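Local atomic coordinates of uncharacterized protein DSY3957 (Desulfitobacterium hafniense, PDB entry 3HXL), a protein that probably serves as a phage tail sheath subunit, belonging to the family whose members assemble the contractile sheath around the tail tube of myoviruses. Residues N76-R81 with A266-A271; V36-I41 with T202-S207; N251-A256 with Q286-A291; T52-D57 with A82-L87. One frame throughout, in Å; residues are numbered along the deposited sequence.

How the contacts relate
Contacts 2 and 4 are both strand pairings in one mixed sheet, where strands 35-40 and 84-89 are neighbours. Contact 2 is buried, parallel and mostly apolar. Contact 4 is antiparallel and nearer the surface, and carries a carboxylate, hydroxyls and a water on one face. Contact 1 is also buried: it packs helices 73-78 and 263-276 together and touches contact 2 through Ala271 and Ala204, and contact 4 through Leu79. Contact 3, centred about 19 Å from the centre of the chain, is only partly buried, yet its acidic turn holds the basic side chains of contact 1 through Lys80-Glu290 and Arg81-Asp289. It also reaches the mixed sheet, through strand 246-255, but touches neither contact 2 nor contact 4.

Contact 1: N76-R81 with A266-A271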
# COMPACT_ATOMS: atom_id res chain seq x y z
N ASN A 76 -5.39 -5.45 -7.76
CA ASN A 76 -6.77 -5.06 -7.99
C ASN A 76 -7.48 -4.88 -6.65
O ASN A 76 -8.13 -3.86 -6.41
CB ASN A 76 -7.47 -6.14 -8.85
CG ASN A 76 -8.94 -5.82 -9.12
OD1 ASN A 76 -9.84 -6.36 -8.48
ND2 ASN A 76 -9.17 -4.93 -10.07
N GLU A 77 -7.33 -5.85 -5.75
CA GLU A 77 -7.98 -5.77 -4.44
C GLU A 77 -7.50 -4.60 -3.57
O GLU A 77 -8.31 -3.94 -2.94
CB GLU A 77 -7.79 -7.09 -3.68
CG GLU A 77 -8.36 -8.30 -4.42
CD GLU A 77 -9.82 -8.10 -4.82
OE1 GLU A 77 -10.68 -8.08 -3.92
OE2 GLU A 77 -10.09 -7.95 -6.03
N ALA A 78 -6.20 -4.36 -3.55
CA ALA A 78 -5.65 -3.27 -2.75
C ALA A 78 -6.17 -1.92 -3.22
O ALA A 78 -6.38 -1.01 -2.42
CB ALA A 78 -4.13 -3.28 -2.83
N LEU A 79 -6.38 -1.79 -4.52
CA LEU A 79 -6.86 -0.53 -5.06
C LEU A 79 -8.38 -0.37 -5.07
O LEU A 79 -8.89 0.58 -5.65
CB LEU A 79 -6.27 -0.31 -6.46
CG LEU A 79 -4.78 0.07 -6.37
CD1 LEU A 79 -4.12 0.03 -7.73
CD2 LEU A 79 -4.65 1.46 -5.75
N LYS A 80 -9.09 -1.30 -4.43
CA LYS A 80 -10.54 -1.17 -4.35
C LYS A 80 -10.87 -0.01 -3.41
O LYS A 80 -11.82 0.74 -3.64
CB LYS A 80 -11.19 -2.47 -3.85
CG LYS A 80 -11.45 -3.48 -4.96
CD LYS A 80 -12.02 -4.80 -4.46
CE LYS A 80 -12.42 -5.69 -5.64
NZ LYS A 80 -12.92 -7.03 -5.21
N ARG A 81 -10.06 0.16 -2.36
CA ARG A 81 -10.30 1.24 -1.41
C ARG A 81 -9.17 2.26 -1.29
O ARG A 81 -9.39 3.38 -0.85
CB ARG A 81 -10.59 0.66 -0.01
CG ARG A 81 -11.82 -0.24 0.08
CD ARG A 81 -13.12 0.57 -0.01
NE ARG A 81 -14.31 -0.21 0.35
CZ ARG A 81 -14.96 -0.09 1.50
NH1 ARG A 81 -14.56 0.78 2.41
NH2 ARG A 81 -16.04 -0.82 1.73
N ALA A 266 -6.56 -11.74 1.41
CA ALA A 266 -7.48 -10.74 1.93
C ALA A 266 -6.76 -9.55 2.58
O ALA A 266 -7.35 -8.48 2.72
CB ALA A 266 -8.44 -11.38 2.93
N THR A 267 -5.49 -9.72 2.96
CA THR A 267 -4.75 -8.62 3.56
C THR A 267 -4.65 -7.44 2.60
O THR A 267 -4.55 -6.30 3.03
CB THR A 267 -3.30 -9.04 3.97
OG1 THR A 267 -2.55 -9.39 2.80
CG2 THR A 267 -3.32 -10.22 4.94
N ALA A 268 -4.67 -7.73 1.30
CA ALA A 268 -4.57 -6.68 0.29
C ALA A 268 -5.72 -5.69 0.42
O ALA A 268 -5.50 -4.47 0.53
CB ALA A 268 -4.57 -7.30 -1.11
N TRP A 269 -6.95 -6.20 0.39
CA TRP A 269 -8.12 -5.33 0.52
C TRP A 269 -8.16 -4.66 1.89
O TRP A 269 -8.44 -3.47 2.00
CB TRP A 269 -9.42 -6.12 0.32
CG TRP A 269 -10.65 -5.26 0.40
CD1 TRP A 269 -11.25 -4.59 -0.62
CD2 TRP A 269 -11.41 -4.97 1.58
NE1 TRP A 269 -12.34 -3.89 -0.16
CE2 TRP A 269 -12.47 -4.11 1.19
CE3 TRP A 269 -11.31 -5.35 2.92
CZ2 TRP A 269 -13.41 -3.61 2.10
CZ3 TRP A 269 -12.25 -4.86 3.83
CH2 TRP A 269 -13.29 -4.00 3.41
N VAL A 270 -7.90 -5.44 2.94
CA VAL A 270 -7.94 -4.87 4.28
C VAL A 270 -6.97 -3.70 4.43
O VAL A 270 -7.31 -2.67 5.03
CB VAL A 270 -7.63 -5.94 5.36
CG1 VAL A 270 -7.63 -5.30 6.75
CG2 VAL A 270 -8.67 -7.03 5.30
N ALA A 271 -5.77 -3.84 3.86
CA ALA A 271 -4.76 -2.79 3.93
C ALA A 271 -5.22 -1.58 3.12
O ALA A 271 -5.05 -0.44 3.55
CB ALA A 271 -3.44 -3.32 3.38
O HOH W 1 -8.98 -2.10 -0.85
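Water 1 sits where Glu77 and Trp269 come together, accepting from Arg81 N at 2.9 Å and lying within donating distance of Glu77 O (2.9 Å) and Trp269 O (3.2 Å). It has more acceptors around it than protons to give, so these bonds are probably shared. The water thus joins backbone groups beyond direct bonding distance. Alongside it the backbones touch, in a CA-H...O contact from Ala78 CA to Ala268 O, 3.5 Å away. Alanine suits both positions, since a methyl group is small enough for so close an approach. The indole of Trp269 lies across the chain that follows helix 73-78, its CG anti to the backbone N (chi1 -178°). Lys80 CB meets the ring edge at CD1, 3.9 Å off, while Arg81 CG comes obliquely to NE1. Farther out, the rim atom CZ2 sits 3.6 Å above the guanidinium plane of Arg81, and the two planes stand 81° apart, edge to face. The polar ends are tied down: Lys80 NZ bonds the syn lone pair of Glu77 OE1 at 2.8 Å and also bridges to Glu290, Glu77 is held by Tyr288 and Arg73, and Asp289 takes both Arg81 NE and Trp269 NE1. Helices 73-78 and 263-276 both rest on Met38 of strand 35-40, the layered arrangement of an alpha/beta domain, with helices packed side by side against a sheet.

Contact 2: V36-I41 with T202-S207; sequences VSMPLI and TIALPS
Ala204 O is a buried carbonyl with no hydrogen-bonding partner in the model, because the residue that faces it across the strands is Pro39, which has no N-H to give. Instead Pro39 CD lies 3.2 Å from Ala204 O. This is where a parallel pairing inside the central mixed sheet breaks off, joining strand 35-40 to strand 202-204 of the subtilisin-like domain. Before the proline the pattern is regular: Ser37 N donates to Thr202 O at 2.9 Å, and Ala204 N to Ser37 O at 3.0 Å and 159°. Val36 and Thr202 share one face. There Thr202 OG1 takes the place between the backbone N and the carbonyl carbon (chi1 73°), which brings it 3.3 Å from Val36 CG2, while the carbonyl of Ala271 in helix 263-276 accepts its hydrogen. Beta-branched residues suit such extended strands. Ser37 OG, on the face it shares with Ile203, bonds Tyr191 OH and the backbone carbonyl of Leu86 in the adjoining strand, so the buried hydroxyl is satisfied. Beyond Ala204 the chain bends away through an inverse gamma turn centred on Pro206, and apolar packing takes over from backbone bonds. Met38, a selenomethionine, sets its SE 4.2 Å from Ala204 CB and its CG 4.0 Å from Pro206 CD. Leu40 reaches the same proline ring at about a right angle, its CD2 methyl resting 3.6 Å from Pro206 CG.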
# COMPACT_ATOMS: atom_id res chain seq x y z
N VAL A 36 -1.37 2.76 0.26
CA VAL A 36 -1.07 1.39 0.70
C VAL A 36 0.18 0.91 -0.03
O VAL A 36 0.48 1.37 -1.13
CB VAL A 36 -2.26 0.43 0.39
CG1 VAL A 36 -2.44 0.27 -1.12
CG2 VAL A 36 -2.02 -0.93 1.04
N SER A 37 0.93 -0.00 0.59
CA SER A 37 2.14 -0.55 -0.03
C SER A 37 2.14 -2.06 0.14
O SER A 37 1.70 -2.58 1.16
CB SER A 37 3.41 0.02 0.58
OG SER A 37 4.55 -0.57 -0.04
N MSE A 38 2.65 -2.76 -0.86
CA MSE A 38 2.65 -4.21 -0.80
C MSE A 38 3.81 -4.86 -1.54
O MSE A 38 4.14 -4.47 -2.65
CB MSE A 38 1.31 -4.69 -1.36
CG MSE A 38 1.07 -6.19 -1.41
SE MSE A 38 -0.82 -6.55 -1.81
CE MSE A 38 -0.92 -5.50 -3.47
N PRO A 39 4.47 -5.83 -0.89
CA PRO A 39 5.60 -6.52 -1.53
C PRO A 39 5.04 -7.78 -2.20
O PRO A 39 4.39 -8.60 -1.55
CB PRO A 39 6.52 -6.82 -0.35
CG PRO A 39 5.55 -7.13 0.75
CD PRO A 39 4.45 -6.08 0.57
N LEU A 40 5.29 -7.95 -3.50
CA LEU A 40 4.77 -9.11 -4.20
C LEU A 40 5.75 -9.85 -5.08
O LEU A 40 6.74 -9.29 -5.57
CB LEU A 40 3.58 -8.73 -5.10
CG LEU A 40 2.27 -8.25 -4.47
CD1 LEU A 40 1.24 -8.04 -5.58
CD2 LEU A 40 1.77 -9.27 -3.47
N ILE A 41 5.45 -11.12 -5.28
CA ILE A 41 6.24 -11.98 -6.15
C ILE A 41 5.44 -11.97 -7.44
O ILE A 41 4.29 -12.41 -7.47
CB ILE A 41 6.32 -13.39 -5.58
CG1 ILE A 41 7.13 -13.37 -4.28
CG2 ILE A 41 6.94 -14.33 -6.62
CD1 ILE A 41 7.02 -14.63 -3.46
N THR A 202 -0.51 2.24 5.18
CA THR A 202 -0.59 0.83 5.51
C THR A 202 0.20 -0.09 4.59
O THR A 202 0.44 0.22 3.42
CB THR A 202 -2.05 0.36 5.48
OG1 THR A 202 -2.48 0.29 4.11
CG2 THR A 202 -2.93 1.36 6.21
N ILE A 203 0.59 -1.23 5.14
CA ILE A 203 1.32 -2.23 4.38
C ILE A 203 0.57 -3.56 4.47
O ILE A 203 0.04 -3.90 5.52
CB ILE A 203 2.74 -2.46 4.95
CG1 ILE A 203 3.64 -1.27 4.61
CG2 ILE A 203 3.31 -3.76 4.40
CD1 ILE A 203 4.97 -1.28 5.36
N ALA A 204 0.51 -4.29 3.37
CA ALA A 204 -0.14 -5.59 3.37
C ALA A 204 0.94 -6.64 3.16
O ALA A 204 1.84 -6.45 2.33
CB ALA A 204 -1.18 -5.68 2.26
N LEU A 205 0.87 -7.73 3.92
CA LEU A 205 1.81 -8.83 3.75
C LEU A 205 0.96 -10.05 3.41
O LEU A 205 0.46 -10.73 4.30
CB LEU A 205 2.63 -9.08 5.03
CG LEU A 205 3.55 -10.31 4.98
CD1 LEU A 205 4.49 -10.20 3.77
CD2 LEU A 205 4.35 -10.41 6.27
N PRO A 206 0.76 -10.32 2.11
CA PRO A 206 -0.04 -11.46 1.66
C PRO A 206 0.80 -12.74 1.66
O PRO A 206 0.98 -13.38 0.62
CB PRO A 206 -0.46 -11.04 0.25
CG PRO A 206 0.77 -10.33 -0.23
CD PRO A 206 1.13 -9.46 0.97
N SER A 207 1.29 -13.09 2.84
CA SER A 207 2.15 -14.25 3.03
C SER A 207 1.81 -14.99 4.32
O SER A 207 1.42 -14.37 5.31
CB SER A 207 3.60 -13.77 3.07
OG SER A 207 4.49 -14.81 3.43

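Contact 3: N251-A256 with Q286-A291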
# COMPACT_ATOMS: atom_id res chain seq x y z
N ASN A 251 -9.83 -14.80 8.33
CA ASN A 251 -10.39 -15.55 7.22
C ASN A 251 -10.42 -14.77 5.91
O ASN A 251 -10.01 -13.61 5.84
CB ASN A 251 -11.81 -16.07 7.57
CG ASN A 251 -12.81 -14.95 7.86
OD1 ASN A 251 -12.43 -13.81 8.09
ND2 ASN A 251 -14.09 -15.30 7.87
N GLY A 252 -10.88 -15.44 4.86
CA GLY A 252 -10.95 -14.82 3.55
C GLY A 252 -12.40 -14.66 3.12
O GLY A 252 -13.32 -14.76 3.94
N VAL A 253 -12.59 -14.45 1.83
CA VAL A 253 -13.93 -14.25 1.32
C VAL A 253 -14.15 -14.95 -0.01
O VAL A 253 -13.21 -15.47 -0.62
CB VAL A 253 -14.22 -12.75 1.13
CG1 VAL A 253 -14.12 -12.03 2.47
CG2 VAL A 253 -13.22 -12.16 0.14
N VAL A 254 -15.41 -14.97 -0.44
CA VAL A 254 -15.77 -15.56 -1.71
C VAL A 254 -16.34 -14.42 -2.54
O VAL A 254 -17.28 -13.74 -2.11
CB VAL A 254 -16.83 -16.66 -1.55
CG1 VAL A 254 -17.14 -17.28 -2.90
CG2 VAL A 254 -16.31 -17.74 -0.58
N LEU A 255 -15.74 -14.20 -3.70
CA LEU A 255 -16.15 -13.12 -4.59
C LEU A 255 -17.36 -13.49 -5.45
O LEU A 255 -17.69 -14.67 -5.61
CB LEU A 255 -14.98 -12.73 -5.50
CG LEU A 255 -13.68 -12.31 -4.80
CD1 LEU A 255 -12.68 -11.82 -5.85
CD2 LEU A 255 -13.96 -11.21 -3.79
N ALA A 256 -18.02 -12.48 -6.01
CA ALA A 256 -19.19 -12.71 -6.84
C ALA A 256 -18.86 -13.55 -8.08
O ALA A 256 -19.73 -14.23 -8.62
CB ALA A 256 -19.82 -11.38 -7.25
N GLN A 286 -18.73 -2.95 7.29
CA GLN A 286 -18.68 -2.50 5.91
C GLN A 286 -18.44 -3.82 5.19
O GLN A 286 -17.82 -4.73 5.75
CB GLN A 286 -17.51 -1.55 5.65
CG GLN A 286 -17.65 -0.17 6.29
CD GLN A 286 -16.81 0.88 5.58
OE1 GLN A 286 -16.40 1.88 6.17
NE2 GLN A 286 -16.58 0.67 4.29
N GLY A 287 -18.93 -3.93 3.97
CA GLY A 287 -18.73 -5.17 3.25
C GLY A 287 -17.48 -5.15 2.39
O GLY A 287 -17.08 -4.10 1.88
N TYR A 288 -16.85 -6.31 2.26
CA TYR A 288 -15.67 -6.45 1.43
C TYR A 288 -16.18 -6.32 -0.00
O TYR A 288 -16.95 -7.16 -0.46
CB TYR A 288 -15.06 -7.84 1.63
CG TYR A 288 -13.82 -8.13 0.81
CD1 TYR A 288 -13.85 -8.09 -0.58
CD2 TYR A 288 -12.61 -8.45 1.43
CE1 TYR A 288 -12.70 -8.36 -1.34
CE2 TYR A 288 -11.47 -8.72 0.69
CZ TYR A 288 -11.52 -8.67 -0.69
OH TYR A 288 -10.37 -8.91 -1.41
N ASP A 289 -15.76 -5.28 -0.71
CA ASP A 289 -16.22 -5.04 -2.07
C ASP A 289 -16.13 -6.25 -3.00
O ASP A 289 -15.05 -6.82 -3.19
CB ASP A 289 -15.45 -3.87 -2.69
CG ASP A 289 -15.44 -2.65 -1.80
OD1 ASP A 289 -14.39 -2.37 -1.19
OD2 ASP A 289 -16.49 -1.98 -1.72
N GLU A 290 -17.27 -6.62 -3.58
CA GLU A 290 -17.36 -7.75 -4.53
C GLU A 290 -17.56 -9.12 -3.87
O GLU A 290 -17.80 -10.11 -4.56
CB GLU A 290 -16.15 -7.78 -5.50
CG GLU A 290 -16.20 -8.85 -6.61
CD GLU A 290 -15.00 -8.82 -7.55
OE1 GLU A 290 -14.03 -8.08 -7.27
OE2 GLU A 290 -15.03 -9.55 -8.57
N ALA A 291 -17.49 -9.18 -2.54
CA ALA A 291 -17.64 -10.45 -1.83
C ALA A 291 -19.08 -10.81 -1.51
O ALA A 291 -19.89 -9.95 -1.17
CB ALA A 291 -16.83 -10.41 -0.55
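The Tyr288 ring has Val253 over one face and Trp269, stacked, over the other. Val253 CG2 makes a CH-pi contact 3.8 Å from the centroid of the Tyr288 ring and only 6° off its normal: CG1 is turned anti to the carbonyl carbon (chi1 -61°), which leaves CG2 between the backbone N and the carbonyl carbon, facing the ring. Leu255 CD2 approaches Tyr288 CE1 obliquely at 4.0 Å, while the hydroxyl, beyond these apolar neighbours, bonds Glu77. A broad aromatic residue is well suited here, apolar on both faces and polar at its end. Behind it is a single antiparallel bridge, the non-hydrogen-bonded pair Leu255-Ala291, where the end of strand 246-255 meets the chain leaving a type II turn, Tyr288 to Ala291. The small Ala291 lets Val253 CB approach its CB to 3.9 Å. Next to this pair, Ala256 N donates to Glu290 O at 2.8 Å. The turn is closed by Ala291 N bonding Tyr288 O at 2.9 Å, with Glu290 taking the positive-phi third position (phi 86°). Its side chain then runs out fully extended, carrying CD to 4.2 Å from Leu255 CD1 and OE1 to Lys80.

Contact 4: T52-D57 with A82-L87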
# COMPACT_ATOMS: atom_id res chain seq x y z
N THR A 52 4.72 3.00 -8.41
CA THR A 52 3.58 3.75 -7.91
C THR A 52 2.42 3.60 -8.89
O THR A 52 2.57 3.85 -10.08
CB THR A 52 3.94 5.24 -7.75
OG1 THR A 52 4.98 5.37 -6.78
CG2 THR A 52 2.72 6.03 -7.28
N ILE A 53 1.28 3.16 -8.37
CA ILE A 53 0.10 2.97 -9.19
C ILE A 53 -1.08 3.69 -8.55
O ILE A 53 -1.41 3.45 -7.39
CB ILE A 53 -0.25 1.48 -9.32
CG1 ILE A 53 0.94 0.73 -9.92
CG2 ILE A 53 -1.51 1.31 -10.19
CD1 ILE A 53 0.74 -0.76 -10.04
N GLU A 54 -1.69 4.60 -9.30
CA GLU A 54 -2.84 5.33 -8.80
C GLU A 54 -4.07 4.52 -9.20
O GLU A 54 -4.08 3.87 -10.24
CB GLU A 54 -2.92 6.73 -9.43
CG GLU A 54 -1.66 7.59 -9.30
CD GLU A 54 -1.20 7.78 -7.87
OE1 GLU A 54 -2.04 8.07 -6.99
OE2 GLU A 54 0.02 7.66 -7.62
N ALA A 55 -5.11 4.55 -8.37
CA ALA A 55 -6.32 3.81 -8.68
C ALA A 55 -6.79 4.25 -10.06
O ALA A 55 -6.76 5.44 -10.39
CB ALA A 55 -7.40 4.09 -7.64
N GLY A 56 -7.21 3.29 -10.88
CA GLY A 56 -7.68 3.62 -12.22
C GLY A 56 -6.59 3.58 -13.28
O GLY A 56 -6.89 3.54 -14.47
N ASP A 57 -5.33 3.60 -12.86
CA ASP A 57 -4.22 3.57 -13.81
C ASP A 57 -4.19 2.30 -14.63
O ASP A 57 -4.61 1.23 -14.17
CB ASP A 57 -2.87 3.68 -13.09
CG ASP A 57 -2.52 5.10 -12.69
OD1 ASP A 57 -3.23 6.04 -13.09
OD2 ASP A 57 -1.51 5.26 -11.97
N ALA A 82 -7.96 1.87 -1.69
CA ALA A 82 -6.81 2.78 -1.61
C ALA A 82 -6.74 3.65 -2.85
O ALA A 82 -7.22 3.27 -3.92
CB ALA A 82 -5.52 1.97 -1.46
N LYS A 83 -6.13 4.82 -2.72
CA LYS A 83 -6.00 5.73 -3.85
C LYS A 83 -4.65 5.55 -4.52
O LYS A 83 -4.51 5.79 -5.72
CB LYS A 83 -6.18 7.17 -3.37
CG LYS A 83 -7.50 7.39 -2.63
CD LYS A 83 -8.69 7.03 -3.52
CE LYS A 83 -10.00 7.10 -2.75
NZ LYS A 83 -10.06 6.10 -1.65
N THR A 84 -3.66 5.12 -3.75
CA THR A 84 -2.33 4.91 -4.30
C THR A 84 -1.68 3.64 -3.73
O THR A 84 -1.77 3.37 -2.53
CB THR A 84 -1.40 6.10 -3.99
OG1 THR A 84 -1.99 7.31 -4.49
CG2 THR A 84 -0.04 5.90 -4.65
N LEU A 85 -1.05 2.87 -4.61
CA LEU A 85 -0.38 1.65 -4.21
C LEU A 85 1.11 1.76 -4.50
O LEU A 85 1.51 2.12 -5.61
CB LEU A 85 -0.94 0.44 -4.97
CG LEU A 85 -0.14 -0.87 -4.84
CD1 LEU A 85 -0.21 -1.35 -3.39
CD2 LEU A 85 -0.69 -1.93 -5.78
N LEU A 86 1.92 1.47 -3.49
CA LEU A 86 3.36 1.47 -3.66
C LEU A 86 3.67 -0.03 -3.73
O LEU A 86 3.65 -0.74 -2.72
CB LEU A 86 4.05 2.14 -2.46
CG LEU A 86 3.65 3.60 -2.23
CD1 LEU A 86 4.42 4.15 -1.03
CD2 LEU A 86 3.93 4.44 -3.47
N LEU A 87 3.93 -0.49 -4.95
CA LEU A 87 4.21 -1.89 -5.24
C LEU A 87 5.69 -2.19 -5.38
O LEU A 87 6.43 -1.44 -6.02
CB LEU A 87 3.49 -2.30 -6.53
CG LEU A 87 3.73 -3.70 -7.09
CD1 LEU A 87 3.18 -4.76 -6.13
CD2 LEU A 87 3.04 -3.82 -8.45
O HOH W 2 -4.57 8.42 -6.67
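Ile53 and Leu85 bond each other twice, as an antiparallel hydrogen-bonded pair should: Ile53 N donates to Leu85 O at 3.0 Å and Leu85 N to Ile53 O at 2.9 Å. Farther along, Ala55 N bonds Lys83 O at 3.0 Å as the chain begins to turn. That oxygen is gripped a second time by water 2. The same water gives its other proton to Glu54 OE1, which also accepts from Thr84 OG1 at 2.6 Å, on the syn side and 28° out of the carboxylate plane. A bend at chi2 (-56°) lays Glu54 alongside Thr84 and brings OE1 to its hydroxyl; the water adds a second hydrogen. Two donors at this oxygen would probably stabilise the charged carboxylate. Glu54 pairs with Thr84 without backbone hydrogen bonds, so its N-H points away from that strand and is met within its own segment by Asp57 OD2, 2.8 Å from Glu54 N, from above that carboxylate's plane. Asp57 N in turn closes a type II turn onto Glu54 O at 2.9 Å; Gly56 holds its third position, with the positive phi at which a side chain would be crowded. Thr52, paired with Leu86, reaches diagonally across to Thr84, CG2 to CG2 3.8 Å. Ile53, Leu85 and Leu87 make the opposite face apolar, with Ile53 CD1 within 4.1 Å of Leu87 CD2. These three turn toward helices 60-63 and 73-78, while strand 84-89 bonds in parallel to strand 35-40, with strand 51-54 on its other side.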